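PDB 1XEA: oxidoreductase, Gfo/Idh/MocA family from Vibrio cholerae, which probably catalyses an oxidation or reduction that depends on a nicotinamide dinucleotide held in an N-terminal Rossmann fold. Local coordinates for residues Glu150-Ala155 against His212-Arg217; Ser174-Arg179 against Leu293-Leu298; Asp184-Thr189 against Leu200-Gln205. All blocks are in the same frame, centred on the assembly; numbering follows the deposited sequence.

Contact 1: residues Glu150-Ala155 against His212-Arg217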
ATOM      1  N   GLU A 150      -3.084 -18.496  -1.522  1.00 37.84           N
ATOM      2  CA  GLU A 150      -1.975 -18.623  -0.583  1.00 38.76           C
ATOM      3  C   GLU A 150      -2.494 -18.402   0.842  1.00 38.22           C
ATOM      4  O   GLU A 150      -3.245 -17.460   1.104  1.00 38.14           O
ATOM      5  CB  GLU A 150      -0.900 -17.573  -0.883  1.00 40.57           C
ATOM      6  CG  GLU A 150      -0.268 -17.678  -2.266  1.00 45.16           C
ATOM      7  CD  GLU A 150       0.813 -16.630  -2.519  1.00 46.84           C
ATOM      8  OE1 GLU A 150       1.802 -16.588  -1.752  1.00 47.65           O
ATOM      9  OE2 GLU A 150       0.671 -15.850  -3.490  1.00 47.70           O
ATOM     10  N   LYS A 151      -2.100 -19.275   1.757  1.00 37.05           N
ATOM     11  CA  LYS A 151      -2.501 -19.140   3.148  1.00 37.89           C
ATOM     12  C   LYS A 151      -1.288 -19.560   3.943  1.00 37.74           C
ATOM     13  O   LYS A 151      -0.999 -20.751   4.058  1.00 38.21           O
ATOM     14  CB  LYS A 151      -3.677 -20.052   3.471  1.00 38.89           C
ATOM     15  CG  LYS A 151      -4.302 -19.766   4.824  1.00 41.42           C
ATOM     16  CD  LYS A 151      -5.444 -20.728   5.120  1.00 43.90           C
ATOM     17  CE  LYS A 151      -6.194 -20.307   6.371  1.00 46.10           C
ATOM     18  NZ  LYS A 151      -5.289 -20.211   7.548  1.00 50.09           N
ATOM     19  N   HIS A 152      -0.576 -18.581   4.489  1.00 37.77           N
ATOM     20  CA  HIS A 152       0.639 -18.868   5.232  1.00 37.47           C
ATOM     21  C   HIS A 152       0.513 -18.567   6.720  1.00 37.90           C
ATOM     22  O   HIS A 152      -0.348 -17.794   7.137  1.00 38.54           O
ATOM     23  CB  HIS A 152       1.819 -18.076   4.642  1.00 36.10           C
ATOM     24  CG  HIS A 152       1.937 -18.166   3.146  1.00 35.54           C
ATOM     25  ND1 HIS A 152       1.581 -19.289   2.430  1.00 36.59           N
ATOM     26  CD2 HIS A 152       2.405 -17.278   2.236  1.00 34.35           C
ATOM     27  CE1 HIS A 152       1.822 -19.088   1.145  1.00 34.79           C
ATOM     28  NE2 HIS A 152       2.323 -17.876   1.002  1.00 33.80           N
ATOM     29  N   ARG A 153       1.370 -19.207   7.512  1.00 38.29           N
ATOM     30  CA  ARG A 153       1.426 -19.029   8.966  1.00 38.35           C
ATOM     31  C   ARG A 153       2.882 -18.781   9.334  1.00 38.69           C
ATOM     32  O   ARG A 153       3.798 -19.184   8.614  1.00 37.14           O
ATOM     33  CB  ARG A 153       0.974 -20.292   9.714  1.00 39.58           C
ATOM     34  CG  ARG A 153      -0.510 -20.581   9.717  1.00 40.45           C
ATOM     35  CD  ARG A 153      -1.120 -20.404  11.105  1.00 43.05           C
ATOM     36  NE  ARG A 153      -2.576 -20.227  11.037  1.00 43.50           N
ATOM     37  CZ  ARG A 153      -3.424 -21.134  10.558  1.00 42.43           C
ATOM     38  NH1 ARG A 153      -2.967 -22.295  10.107  1.00 42.61           N
ATOM     39  NH2 ARG A 153      -4.725 -20.872  10.510  1.00 42.80           N
ATOM     40  N   HIS A 154       3.087 -18.121  10.464  1.00 40.35           N
ATOM     41  CA  HIS A 154       4.428 -17.847  10.951  1.00 40.41           C
ATOM     42  C   HIS A 154       4.808 -18.883  12.006  1.00 40.60           C
ATOM     43  O   HIS A 154       4.087 -19.074  12.985  1.00 39.47           O
ATOM     44  CB  HIS A 154       4.492 -16.459  11.576  1.00 40.83           C
ATOM     45  CG  HIS A 154       5.747 -16.207  12.351  1.00 43.08           C
ATOM     46  ND1 HIS A 154       7.002 -16.337  11.796  1.00 43.71           N
ATOM     47  CD2 HIS A 154       5.941 -15.802  13.628  1.00 43.33           C
ATOM     48  CE1 HIS A 154       7.915 -16.018  12.697  1.00 43.69           C
ATOM     49  NE2 HIS A 154       7.297 -15.689  13.817  1.00 43.79           N
ATOM     50  N   ALA A 155       5.939 -19.547  11.791  1.00 40.92           N
ATOM     51  CA  ALA A 155       6.453 -20.550  12.717  1.00 41.59           C
ATOM     52  C   ALA A 155       5.386 -21.485  13.299  1.00 42.18           C
ATOM     53  O   ALA A 155       5.127 -21.468  14.503  1.00 43.61           O
ATOM     54  CB  ALA A 155       7.194 -19.848  13.843  1.00 39.88           C
ATOM     55  N   HIS A 212      -3.965 -23.383  -8.116  1.00 35.16           N
ATOM     56  CA  HIS A 212      -2.801 -23.476  -7.238  1.00 35.67           C
ATOM     57  C   HIS A 212      -3.109 -23.189  -5.773  1.00 35.03           C
ATOM     58  O   HIS A 212      -3.633 -22.125  -5.432  1.00 34.33           O
ATOM     59  CB  HIS A 212      -1.719 -22.508  -7.732  1.00 37.47           C
ATOM     60  CG  HIS A 212      -0.420 -22.596  -6.984  1.00 41.63           C
ATOM     61  ND1 HIS A 212       0.631 -21.734  -7.219  1.00 42.75           N
ATOM     62  CD2 HIS A 212       0.004 -23.446  -6.018  1.00 42.24           C
ATOM     63  CE1 HIS A 212       1.645 -22.049  -6.433  1.00 42.15           C
ATOM     64  NE2 HIS A 212       1.290 -23.085  -5.694  1.00 42.11           N
ATOM     65  N   ALA A 213      -2.772 -24.146  -4.914  1.00 34.18           N
ATOM     66  CA  ALA A 213      -2.980 -24.014  -3.474  1.00 34.26           C
ATOM     67  C   ALA A 213      -1.595 -24.011  -2.850  1.00 33.92           C
ATOM     68  O   ALA A 213      -0.813 -24.931  -3.056  1.00 34.67           O
ATOM     69  CB  ALA A 213      -3.809 -25.173  -2.942  1.00 34.75           C
ATOM     70  N   SER A 214      -1.309 -22.973  -2.077  1.00 33.38           N
ATOM     71  CA  SER A 214      -0.009 -22.801  -1.467  1.00 32.48           C
ATOM     72  C   SER A 214      -0.135 -22.487   0.029  1.00 35.19           C
ATOM     73  O   SER A 214      -0.910 -21.618   0.442  1.00 35.49           O
ATOM     74  CB  SER A 214       0.699 -21.672  -2.220  1.00 30.12           C
ATOM     75  OG  SER A 214       1.895 -21.248  -1.617  1.00 30.31           O
HETATM   76  N   MSE A 215       0.621 -23.211   0.845  1.00 36.20           N
HETATM   77  CA  MSE A 215       0.594 -22.982   2.279  1.00 37.36           C
HETATM   78  C   MSE A 215       1.972 -23.147   2.872  1.00 37.63           C
HETATM   79  O   MSE A 215       2.527 -24.245   2.872  1.00 38.23           O
HETATM   80  CB  MSE A 215      -0.354 -23.956   2.962  1.00 40.16           C
HETATM   81  CG  MSE A 215      -0.323 -23.868   4.477  1.00 44.03           C
HETATM   82 SE   MSE A 215      -1.773 -24.857   5.299  1.00 52.57          SE
HETATM   83  CE  MSE A 215      -3.177 -23.553   5.043  1.00 50.66           C
ATOM     84  N   ASN A 216       2.520 -22.055   3.388  1.00 36.38           N
ATOM     85  CA  ASN A 216       3.834 -22.093   4.001  1.00 34.65           C
ATOM     86  C   ASN A 216       3.627 -21.736   5.456  1.00 36.13           C
ATOM     87  O   ASN A 216       3.555 -20.558   5.811  1.00 36.61           O
ATOM     88  CB  ASN A 216       4.764 -21.079   3.347  1.00 33.69           C
ATOM     89  CG  ASN A 216       6.184 -21.218   3.821  1.00 33.96           C
ATOM     90  OD1 ASN A 216       6.431 -21.596   4.961  1.00 35.87           O
ATOM     91  ND2 ASN A 216       7.130 -20.909   2.952  1.00 34.07           N
ATOM     92  N   ARG A 217       3.517 -22.756   6.298  1.00 38.14           N
ATOM     93  CA  ARG A 217       3.297 -22.518   7.713  1.00 39.16           C
ATOM     94  C   ARG A 217       4.561 -22.178   8.476  1.00 40.46           C
ATOM     95  O   ARG A 217       4.604 -22.245   9.703  1.00 41.87           O
ATOM     96  CB  ARG A 217       2.565 -23.703   8.330  1.00 38.11           C
ATOM     97  CG  ARG A 217       1.136 -23.732   7.866  1.00 37.42           C
ATOM     98  CD  ARG A 217       0.394 -24.888   8.417  1.00 38.92           C
ATOM     99  NE  ARG A 217       0.385 -24.888   9.863  1.00 40.52           N
ATOM    100  CZ  ARG A 217      -0.377 -25.698  10.580  1.00 40.23           C
ATOM    101  NH1 ARG A 217      -1.180 -26.561   9.973  1.00 40.08           N
ATOM    102  NH2 ARG A 217      -0.342 -25.635  11.900  1.00 43.63           N
TER
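E150 and S214 pair as parallel neighbours inside the mixed sheet of the C-terminal domain, their side chains on one face and E150 CG lying 4.1 Å from S214 CB. The carboxylate of E150 turns to its own strand, where OE1 receives NE2 of H152 on the anti lone pair at 3.1 Å, 24° out of the imidazole plane. Its OE2 forms salt bridges with R148 and with R148 of a second subunit. Next, K151 N bonds to S214 O at 2.9 Å. With CG anti to the backbone N (chi1 -169°), the K151 chain runs alongside selenomethionine M215 on the other face, and its CD comes to 3.6 Å from M215 CE. The H152 ring is lined on two sides: N216 CB sits over one face of the ring, offset toward the rim, in a CH-pi contact 4.1 Å from the centroid, while S214 OG lies in the ring plane, 3.5 Å from CE1. That hydroxyl is hydrogen-bonded to D201. R153 N then bonds to N216 O at 3.1 Å. The R153 and R217 side chains run the same way, CB of R153 at 3.9 Å from CG of R217, with guanidinium planes 79° apart and NH1 of R153 over the face of the R217 group. D167 of helix 160-175 forms salt bridges with both. One carboxylate thus probably compensates two arginines, whereas on the opposite face a carboxylate orients the imidazole and meets the neighbouring subunit.

Contact 2: residues Ser174-Arg179 against Leu293-Leu298; sequences SVNLSR and LASHQL
The carboxamide of N176 is the flat group that touches helix 286-311, and it meets S295 at a slant: its ND2 donates to S295 OG at 3.1 Å, with the hydroxyl oxygen 30° out of the amide plane. The N-H...O angle of 138° makes the bond distinctly bent. At the other corner of the amide, OD1 is hydrogen-bonded to the backbone N of Q180, so the carboxamide is held from both its nitrogen and its oxygen. ND2 also lies 4.1 Å from A294 CB and 4.4 Å from L298 CD1, apolar groups one helical turn apart. S295 OG is itself tied to D173 and to the carbonyl of R291, the residue one turn earlier in its own helix. Placing CG of N176 anti to its main-chain nitrogen (chi1 -163°) sends the amide across to the helix from a backbone that has just left helix 160-175. Here the chain makes an inverse gamma turn centred on N176, closed by L177 N bonding to V175 O at 2.7 Å. This turn from the sheet-bearing domain thus rests on a long helix whose other residues reach the Rossmann part, consistent with the two-domain build of the Gfo/Idh/MocA family: L293 packs on Y107, H296 on C103, and H296 NE2 bonds to L96 N. Farther along the loop, the backbone of R179 lies against A294, whose CB stands 4.0 Å from R179 C. The aliphatic root of R179 follows, CB to A294 CB at 4.3 Å, while its NE forms a long, weak ion pair with E290.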
ATOM      1  N   SER A 174     -10.801 -24.342  -1.870  1.00 35.96           N
ATOM      2  CA  SER A 174     -11.157 -23.045  -2.432  1.00 35.57           C
ATOM      3  C   SER A 174     -10.735 -22.885  -3.880  1.00 34.77           C
ATOM      4  O   SER A 174     -11.319 -22.105  -4.625  1.00 33.63           O
ATOM      5  CB  SER A 174     -10.538 -21.924  -1.598  1.00 36.05           C
ATOM      6  OG  SER A 174     -11.011 -21.973  -0.273  1.00 36.36           O
ATOM      7  N   VAL A 175      -9.724 -23.640  -4.274  1.00 34.54           N
ATOM      8  CA  VAL A 175      -9.203 -23.567  -5.617  1.00 35.76           C
ATOM      9  C   VAL A 175      -9.689 -24.716  -6.479  1.00 36.79           C
ATOM     10  O   VAL A 175      -9.653 -24.634  -7.702  1.00 35.99           O
ATOM     11  CB  VAL A 175      -7.674 -23.585  -5.564  1.00 37.13           C
ATOM     12  CG1 VAL A 175      -7.108 -23.665  -6.946  1.00 41.86           C
ATOM     13  CG2 VAL A 175      -7.168 -22.327  -4.870  1.00 38.75           C
ATOM     14  N   ASN A 176     -10.155 -25.779  -5.824  1.00 39.96           N
ATOM     15  CA  ASN A 176     -10.631 -26.995  -6.489  1.00 41.17           C
ATOM     16  C   ASN A 176     -11.940 -26.806  -7.268  1.00 42.25           C
ATOM     17  O   ASN A 176     -12.962 -27.413  -6.960  1.00 40.14           O
ATOM     18  CB  ASN A 176     -10.795 -28.095  -5.445  1.00 41.81           C
ATOM     19  CG  ASN A 176     -10.872 -29.464  -6.059  1.00 43.69           C
ATOM     20  OD1 ASN A 176     -10.890 -29.604  -7.281  1.00 46.36           O
ATOM     21  ND2 ASN A 176     -10.905 -30.488  -5.221  1.00 43.76           N
ATOM     22  N   LEU A 177     -11.878 -25.974  -8.299  1.00 45.72           N
ATOM     23  CA  LEU A 177     -13.034 -25.659  -9.118  1.00 48.52           C
ATOM     24  C   LEU A 177     -13.245 -26.646 -10.262  1.00 51.85           C
ATOM     25  O   LEU A 177     -14.176 -26.498 -11.052  1.00 51.96           O
ATOM     26  CB  LEU A 177     -12.867 -24.249  -9.679  1.00 47.02           C
ATOM     27  CG  LEU A 177     -12.631 -23.128  -8.662  1.00 45.95           C
ATOM     28  CD1 LEU A 177     -12.062 -21.922  -9.370  1.00 44.69           C
ATOM     29  CD2 LEU A 177     -13.923 -22.780  -7.939  1.00 44.53           C
ATOM     30  N   SER A 178     -12.375 -27.645 -10.361  1.00 55.57           N
ATOM     31  CA  SER A 178     -12.472 -28.638 -11.428  1.00 58.13           C
ATOM     32  C   SER A 178     -12.757 -30.034 -10.876  1.00 59.62           C
ATOM     33  O   SER A 178     -12.725 -31.026 -11.610  1.00 60.04           O
ATOM     34  CB  SER A 178     -11.160 -28.679 -12.212  1.00 59.72           C
ATOM     35  OG  SER A 178     -10.131 -29.282 -11.441  1.00 60.36           O
ATOM     36  N   ARG A 179     -13.024 -30.103  -9.577  1.00 61.48           N
ATOM     37  CA  ARG A 179     -13.291 -31.368  -8.906  1.00 62.69           C
ATOM     38  C   ARG A 179     -12.133 -32.319  -9.150  1.00 62.01           C
ATOM     39  O   ARG A 179     -12.284 -33.339  -9.822  1.00 61.65           O
ATOM     40  CB  ARG A 179     -14.588 -31.998  -9.410  1.00 65.79           C
ATOM     41  CG  ARG A 179     -15.807 -31.106  -9.282  1.00 71.67           C
ATOM     42  CD  ARG A 179     -17.089 -31.917  -9.412  1.00 78.39           C
ATOM     43  NE  ARG A 179     -17.028 -32.935 -10.475  1.00 86.06           N
ATOM     44  CZ  ARG A 179     -16.673 -34.214 -10.305  1.00 88.33           C
ATOM     45  NH1 ARG A 179     -16.333 -34.661  -9.102  1.00 89.64           N
ATOM     46  NH2 ARG A 179     -16.686 -35.059 -11.335  1.00 88.32           N
ATOM     47  N   LEU A 293     -16.465 -34.328  -1.841  1.00 41.27           N
ATOM     48  CA  LEU A 293     -15.763 -35.591  -1.918  1.00 39.27           C
ATOM     49  C   LEU A 293     -14.401 -35.388  -2.527  1.00 38.14           C
ATOM     50  O   LEU A 293     -13.382 -35.735  -1.938  1.00 38.93           O
ATOM     51  CB  LEU A 293     -16.545 -36.577  -2.767  1.00 40.76           C
ATOM     52  CG  LEU A 293     -17.740 -37.137  -2.007  1.00 42.71           C
ATOM     53  CD1 LEU A 293     -18.690 -37.822  -2.971  1.00 43.39           C
ATOM     54  CD2 LEU A 293     -17.250 -38.099  -0.936  1.00 40.84           C
ATOM     55  N   ALA A 294     -14.385 -34.813  -3.718  1.00 37.23           N
ATOM     56  CA  ALA A 294     -13.136 -34.584  -4.420  1.00 37.39           C
ATOM     57  C   ALA A 294     -12.065 -33.915  -3.549  1.00 38.57           C
ATOM     58  O   ALA A 294     -10.917 -34.373  -3.500  1.00 39.18           O
ATOM     59  CB  ALA A 294     -13.396 -33.753  -5.668  1.00 37.14           C
ATOM     60  N   SER A 295     -12.429 -32.836  -2.861  1.00 37.96           N
ATOM     61  CA  SER A 295     -11.458 -32.136  -2.019  1.00 39.02           C
ATOM     62  C   SER A 295     -10.910 -33.006  -0.886  1.00 39.10           C
ATOM     63  O   SER A 295      -9.726 -32.919  -0.539  1.00 38.10           O
ATOM     64  CB  SER A 295     -12.066 -30.850  -1.453  1.00 39.12           C
ATOM     65  OG  SER A 295     -12.403 -29.975  -2.512  1.00 38.45           O
ATOM     66  N   HIS A 296     -11.767 -33.834  -0.303  1.00 38.98           N
ATOM     67  CA  HIS A 296     -11.302 -34.710   0.747  1.00 39.51           C
ATOM     68  C   HIS A 296     -10.550 -35.876   0.126  1.00 39.41           C
ATOM     69  O   HIS A 296      -9.589 -36.370   0.701  1.00 38.90           O
ATOM     70  CB  HIS A 296     -12.460 -35.216   1.607  1.00 40.28           C
ATOM     71  CG  HIS A 296     -13.074 -34.160   2.471  1.00 41.79           C
ATOM     72  ND1 HIS A 296     -14.017 -33.272   2.003  1.00 43.79           N
ATOM     73  CD2 HIS A 296     -12.865 -33.839   3.770  1.00 41.39           C
ATOM     74  CE1 HIS A 296     -14.365 -32.451   2.978  1.00 43.90           C
ATOM     75  NE2 HIS A 296     -13.682 -32.774   4.060  1.00 42.26           N
ATOM     76  N   GLN A 297     -10.964 -36.316  -1.053  1.00 39.69           N
ATOM     77  CA  GLN A 297     -10.257 -37.421  -1.671  1.00 44.21           C
ATOM     78  C   GLN A 297      -8.867 -36.942  -2.071  1.00 45.67           C
ATOM     79  O   GLN A 297      -7.889 -37.678  -1.945  1.00 46.31           O
ATOM     80  CB  GLN A 297     -11.036 -37.945  -2.882  1.00 47.06           C
ATOM     81  CG  GLN A 297     -12.391 -38.564  -2.502  1.00 50.68           C
ATOM     82  CD  GLN A 297     -13.214 -39.019  -3.708  1.00 51.75           C
ATOM     83  OE1 GLN A 297     -13.327 -38.307  -4.710  1.00 51.67           O
ATOM     84  NE2 GLN A 297     -13.812 -40.201  -3.601  1.00 52.34           N
ATOM     85  N   LEU A 298      -8.778 -35.696  -2.533  1.00 46.80           N
ATOM     86  CA  LEU A 298      -7.498 -35.114  -2.931  1.00 45.86           C
ATOM     87  C   LEU A 298      -6.584 -34.953  -1.706  1.00 45.93           C
ATOM     88  O   LEU A 298      -5.385 -35.235  -1.767  1.00 45.97           O
ATOM     89  CB  LEU A 298      -7.714 -33.747  -3.578  1.00 44.67           C
ATOM     90  CG  LEU A 298      -6.836 -33.377  -4.782  1.00 45.06           C
ATOM     91  CD1 LEU A 298      -6.744 -31.867  -4.828  1.00 44.22           C
ATOM     92  CD2 LEU A 298      -5.456 -34.001  -4.697  1.00 42.30           C
TER

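Contact 3: residues Asp184-Thr189 against Leu200-Gln205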
ATOM      1  N   ASP A 184      -3.543 -36.706 -10.678  1.00 67.87           N
ATOM      2  CA  ASP A 184      -3.417 -36.698 -12.126  1.00 69.43           C
ATOM      3  C   ASP A 184      -2.998 -35.341 -12.655  1.00 69.70           C
ATOM      4  O   ASP A 184      -3.615 -34.323 -12.344  1.00 69.95           O
ATOM      5  CB  ASP A 184      -4.737 -37.099 -12.775  1.00 72.13           C
ATOM      6  CG  ASP A 184      -4.775 -38.560 -13.146  1.00 75.60           C
ATOM      7  OD1 ASP A 184      -4.422 -39.397 -12.280  1.00 76.51           O
ATOM      8  OD2 ASP A 184      -5.161 -38.864 -14.300  1.00 76.58           O
ATOM      9  N   ASP A 185      -1.949 -35.338 -13.467  1.00 69.58           N
ATOM     10  CA  ASP A 185      -1.440 -34.112 -14.072  1.00 69.17           C
ATOM     11  C   ASP A 185      -1.328 -33.009 -13.035  1.00 66.84           C
ATOM     12  O   ASP A 185      -1.545 -31.833 -13.336  1.00 66.73           O
ATOM     13  CB  ASP A 185      -2.371 -33.654 -15.200  1.00 72.47           C
ATOM     14  CG  ASP A 185      -2.690 -34.768 -16.187  1.00 75.90           C
ATOM     15  OD1 ASP A 185      -1.740 -35.408 -16.701  1.00 77.15           O
ATOM     16  OD2 ASP A 185      -3.893 -35.001 -16.454  1.00 77.97           O
ATOM     17  N   LEU A 186      -0.982 -33.397 -11.813  1.00 63.47           N
ATOM     18  CA  LEU A 186      -0.855 -32.446 -10.722  1.00 59.71           C
ATOM     19  C   LEU A 186       0.574 -32.411 -10.227  1.00 56.35           C
ATOM     20  O   LEU A 186       1.234 -33.442 -10.159  1.00 57.10           O
ATOM     21  CB  LEU A 186      -1.807 -32.841  -9.590  1.00 60.56           C
ATOM     22  CG  LEU A 186      -1.896 -31.950  -8.349  1.00 60.72           C
ATOM     23  CD1 LEU A 186      -3.275 -32.105  -7.732  1.00 59.31           C
ATOM     24  CD2 LEU A 186      -0.799 -32.308  -7.361  1.00 59.12           C
ATOM     25  N   HIS A 187       1.050 -31.218  -9.894  1.00 53.31           N
ATOM     26  CA  HIS A 187       2.412 -31.044  -9.407  1.00 50.60           C
ATOM     27  C   HIS A 187       2.420 -30.738  -7.917  1.00 48.53           C
ATOM     28  O   HIS A 187       2.038 -29.653  -7.486  1.00 46.90           O
ATOM     29  CB  HIS A 187       3.099 -29.919 -10.167  1.00 51.21           C
ATOM     30  CG  HIS A 187       4.582 -29.882  -9.976  1.00 53.87           C
ATOM     31  ND1 HIS A 187       5.235 -28.800  -9.423  1.00 53.92           N
ATOM     32  CD2 HIS A 187       5.544 -30.782 -10.292  1.00 53.84           C
ATOM     33  CE1 HIS A 187       6.535 -29.036  -9.410  1.00 55.08           C
ATOM     34  NE2 HIS A 187       6.749 -30.231  -9.932  1.00 55.62           N
ATOM     35  N   LEU A 188       2.873 -31.707  -7.138  1.00 46.99           N
ATOM     36  CA  LEU A 188       2.920 -31.576  -5.696  1.00 44.82           C
ATOM     37  C   LEU A 188       4.338 -31.230  -5.256  1.00 44.97           C
ATOM     38  O   LEU A 188       5.306 -31.827  -5.725  1.00 46.26           O
ATOM     39  CB  LEU A 188       2.471 -32.894  -5.086  1.00 43.01           C
ATOM     40  CG  LEU A 188       1.988 -32.910  -3.649  1.00 44.17           C
ATOM     41  CD1 LEU A 188       1.511 -34.318  -3.326  1.00 45.05           C
ATOM     42  CD2 LEU A 188       3.091 -32.503  -2.699  1.00 44.17           C
ATOM     43  N   THR A 189       4.461 -30.261  -4.359  1.00 44.33           N
ATOM     44  CA  THR A 189       5.766 -29.843  -3.864  1.00 43.29           C
ATOM     45  C   THR A 189       5.642 -29.573  -2.379  1.00 42.56           C
ATOM     46  O   THR A 189       4.609 -29.094  -1.928  1.00 43.49           O
ATOM     47  CB  THR A 189       6.222 -28.550  -4.552  1.00 43.73           C
ATOM     48  OG1 THR A 189       6.475 -28.811  -5.934  1.00 45.16           O
ATOM     49  CG2 THR A 189       7.481 -28.015  -3.910  1.00 44.73           C
ATOM     50  N   LEU A 200       3.535 -26.653   1.812  1.00 45.78           N
ATOM     51  CA  LEU A 200       2.953 -27.568   0.826  1.00 44.35           C
ATOM     52  C   LEU A 200       2.439 -26.758  -0.361  1.00 44.25           C
ATOM     53  O   LEU A 200       1.792 -25.728  -0.178  1.00 45.76           O
ATOM     54  CB  LEU A 200       1.793 -28.336   1.467  1.00 42.28           C
ATOM     55  CG  LEU A 200       1.116 -29.435   0.662  1.00 42.20           C
ATOM     56  CD1 LEU A 200       2.114 -30.536   0.355  1.00 42.14           C
ATOM     57  CD2 LEU A 200      -0.058 -29.982   1.446  1.00 39.64           C
ATOM     58  N   ASP A 201       2.728 -27.219  -1.571  1.00 43.83           N
ATOM     59  CA  ASP A 201       2.289 -26.514  -2.770  1.00 44.39           C
ATOM     60  C   ASP A 201       1.722 -27.447  -3.822  1.00 44.48           C
ATOM     61  O   ASP A 201       2.462 -28.182  -4.481  1.00 44.56           O
ATOM     62  CB  ASP A 201       3.445 -25.719  -3.373  1.00 46.70           C
ATOM     63  CG  ASP A 201       3.858 -24.540  -2.509  1.00 50.04           C
ATOM     64  OD1 ASP A 201       2.985 -23.711  -2.176  1.00 51.97           O
ATOM     65  OD2 ASP A 201       5.054 -24.434  -2.164  1.00 53.04           O
ATOM     66  N   VAL A 202       0.405 -27.405  -3.982  1.00 44.74           N
ATOM     67  CA  VAL A 202      -0.275 -28.241  -4.956  1.00 45.44           C
ATOM     68  C   VAL A 202      -0.792 -27.383  -6.093  1.00 47.14           C
ATOM     69  O   VAL A 202      -1.532 -26.424  -5.883  1.00 46.95           O
ATOM     70  CB  VAL A 202      -1.451 -28.993  -4.327  1.00 45.14           C
ATOM     71  CG1 VAL A 202      -2.218 -29.744  -5.404  1.00 45.36           C
ATOM     72  CG2 VAL A 202      -0.940 -29.950  -3.269  1.00 43.82           C
ATOM     73  N   GLN A 203      -0.408 -27.755  -7.305  1.00 50.23           N
ATOM     74  CA  GLN A 203      -0.794 -27.016  -8.491  1.00 52.49           C
ATOM     75  C   GLN A 203      -1.058 -27.946  -9.679  1.00 52.75           C
ATOM     76  O   GLN A 203      -0.291 -28.874  -9.933  1.00 53.35           O
ATOM     77  CB  GLN A 203       0.323 -26.018  -8.817  1.00 54.21           C
ATOM     78  CG  GLN A 203       0.528 -25.748 -10.289  1.00 58.07           C
ATOM     79  CD  GLN A 203       1.565 -24.672 -10.558  1.00 61.01           C
ATOM     80  OE1 GLN A 203       2.023 -24.523 -11.691  1.00 64.13           O
ATOM     81  NE2 GLN A 203       1.932 -23.909  -9.526  1.00 60.92           N
ATOM     82  N   TRP A 204      -2.148 -27.699 -10.400  1.00 53.02           N
ATOM     83  CA  TRP A 204      -2.486 -28.500 -11.572  1.00 53.11           C
ATOM     84  C   TRP A 204      -3.256 -27.650 -12.576  1.00 55.40           C
ATOM     85  O   TRP A 204      -3.737 -26.562 -12.249  1.00 55.16           O
ATOM     86  CB  TRP A 204      -3.334 -29.700 -11.178  1.00 49.50           C
ATOM     87  CG  TRP A 204      -4.712 -29.349 -10.752  1.00 46.48           C
ATOM     88  CD1 TRP A 204      -5.851 -29.408 -11.510  1.00 45.26           C
ATOM     89  CD2 TRP A 204      -5.121 -28.968  -9.438  1.00 46.13           C
ATOM     90  NE1 TRP A 204      -6.949 -29.094 -10.739  1.00 44.25           N
ATOM     91  CE2 TRP A 204      -6.528 -28.814  -9.466  1.00 45.05           C
ATOM     92  CE3 TRP A 204      -4.429 -28.724  -8.242  1.00 46.29           C
ATOM     93  CZ2 TRP A 204      -7.262 -28.462  -8.329  1.00 44.59           C
ATOM     94  CZ3 TRP A 204      -5.154 -28.372  -7.114  1.00 45.34           C
ATOM     95  CH2 TRP A 204      -6.559 -28.235  -7.168  1.00 46.60           C
ATOM     96  N   GLN A 205      -3.385 -28.150 -13.799  1.00 57.62           N
ATOM     97  CA  GLN A 205      -4.095 -27.408 -14.827  1.00 59.17           C
ATOM     98  C   GLN A 205      -5.298 -28.167 -15.402  1.00 59.15           C
ATOM     99  O   GLN A 205      -5.172 -29.311 -15.827  1.00 60.34           O
ATOM    100  CB  GLN A 205      -3.103 -27.017 -15.929  1.00 58.43           C
ATOM    101  CG  GLN A 205      -3.715 -26.248 -17.084  1.00 61.44           C
ATOM    102  CD  GLN A 205      -2.828 -25.115 -17.591  1.00 63.45           C
ATOM    103  OE1 GLN A 205      -1.597 -25.214 -17.592  1.00 66.19           O
ATOM    104  NE2 GLN A 205      -3.458 -24.036 -18.042  1.00 63.01           N
TER
HETATM  105  O   HOH W   1      -0.616 -29.543 -14.409  1.00 25.34           O
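L186 reaches over to V202 and W204 of the antiparallel partner strand. Its CB lies 3.8 Å from W204 CB; CG comes next, 3.7 Å from V202 CG1. At the tip both methyls meet that same valine methyl: CD1 and CD2 of L186 are each 3.5 Å from V202 CG1. CD1 also approaches the indole obliquely, 3.6 Å from W204 CE3. CG anti to the main-chain nitrogen (chi1 -177°) carries the branch toward this pair. Farther along the same face, L188 CD2 meets L200 CD1 at 3.8 Å, and helices 160-175 and 286-311 cover L200 and V202. The backbone ladder is that of a beta hairpin: H187 with Q203 and T189 with D201 are hydrogen-bonded pairs, each with two bonds, H187 N to Q203 O measuring 2.7 Å. Before the strand, a water bonds to D185 O and weakly to Q205 N. The opposite face is polar, with D201 salt-bridged to R199 and the H187 ring stacked on H187 of the second subunit. The edge hairpin is therefore two-sided in its chemistry, one face apolar against helices of its own chain, the other given to charge pairing and subunit association.

After the Rossmann part, the chain enters the large mixed sheet through strand 146-152 and opens contact 1. Helix 160-175 then leads into 174-179, the first half of contact 2. Contact 3 opens at 184-189 and closes soonest, at 200-205, as a local hairpin nested inside the loops of both others. Contact 1 closes next, at 212-217; contact 2 waits until 293-298, so these two cross. Within the sheet, contacts 1 and 3 are joined by probable backbone bonds from A213 N to V202 O and from L200 N to M215 O. A probable bond between S178 OG and W204 NE1 ties the loop after helix 160-175 to the hairpin, and L298 of the C-terminal helix packs on L186.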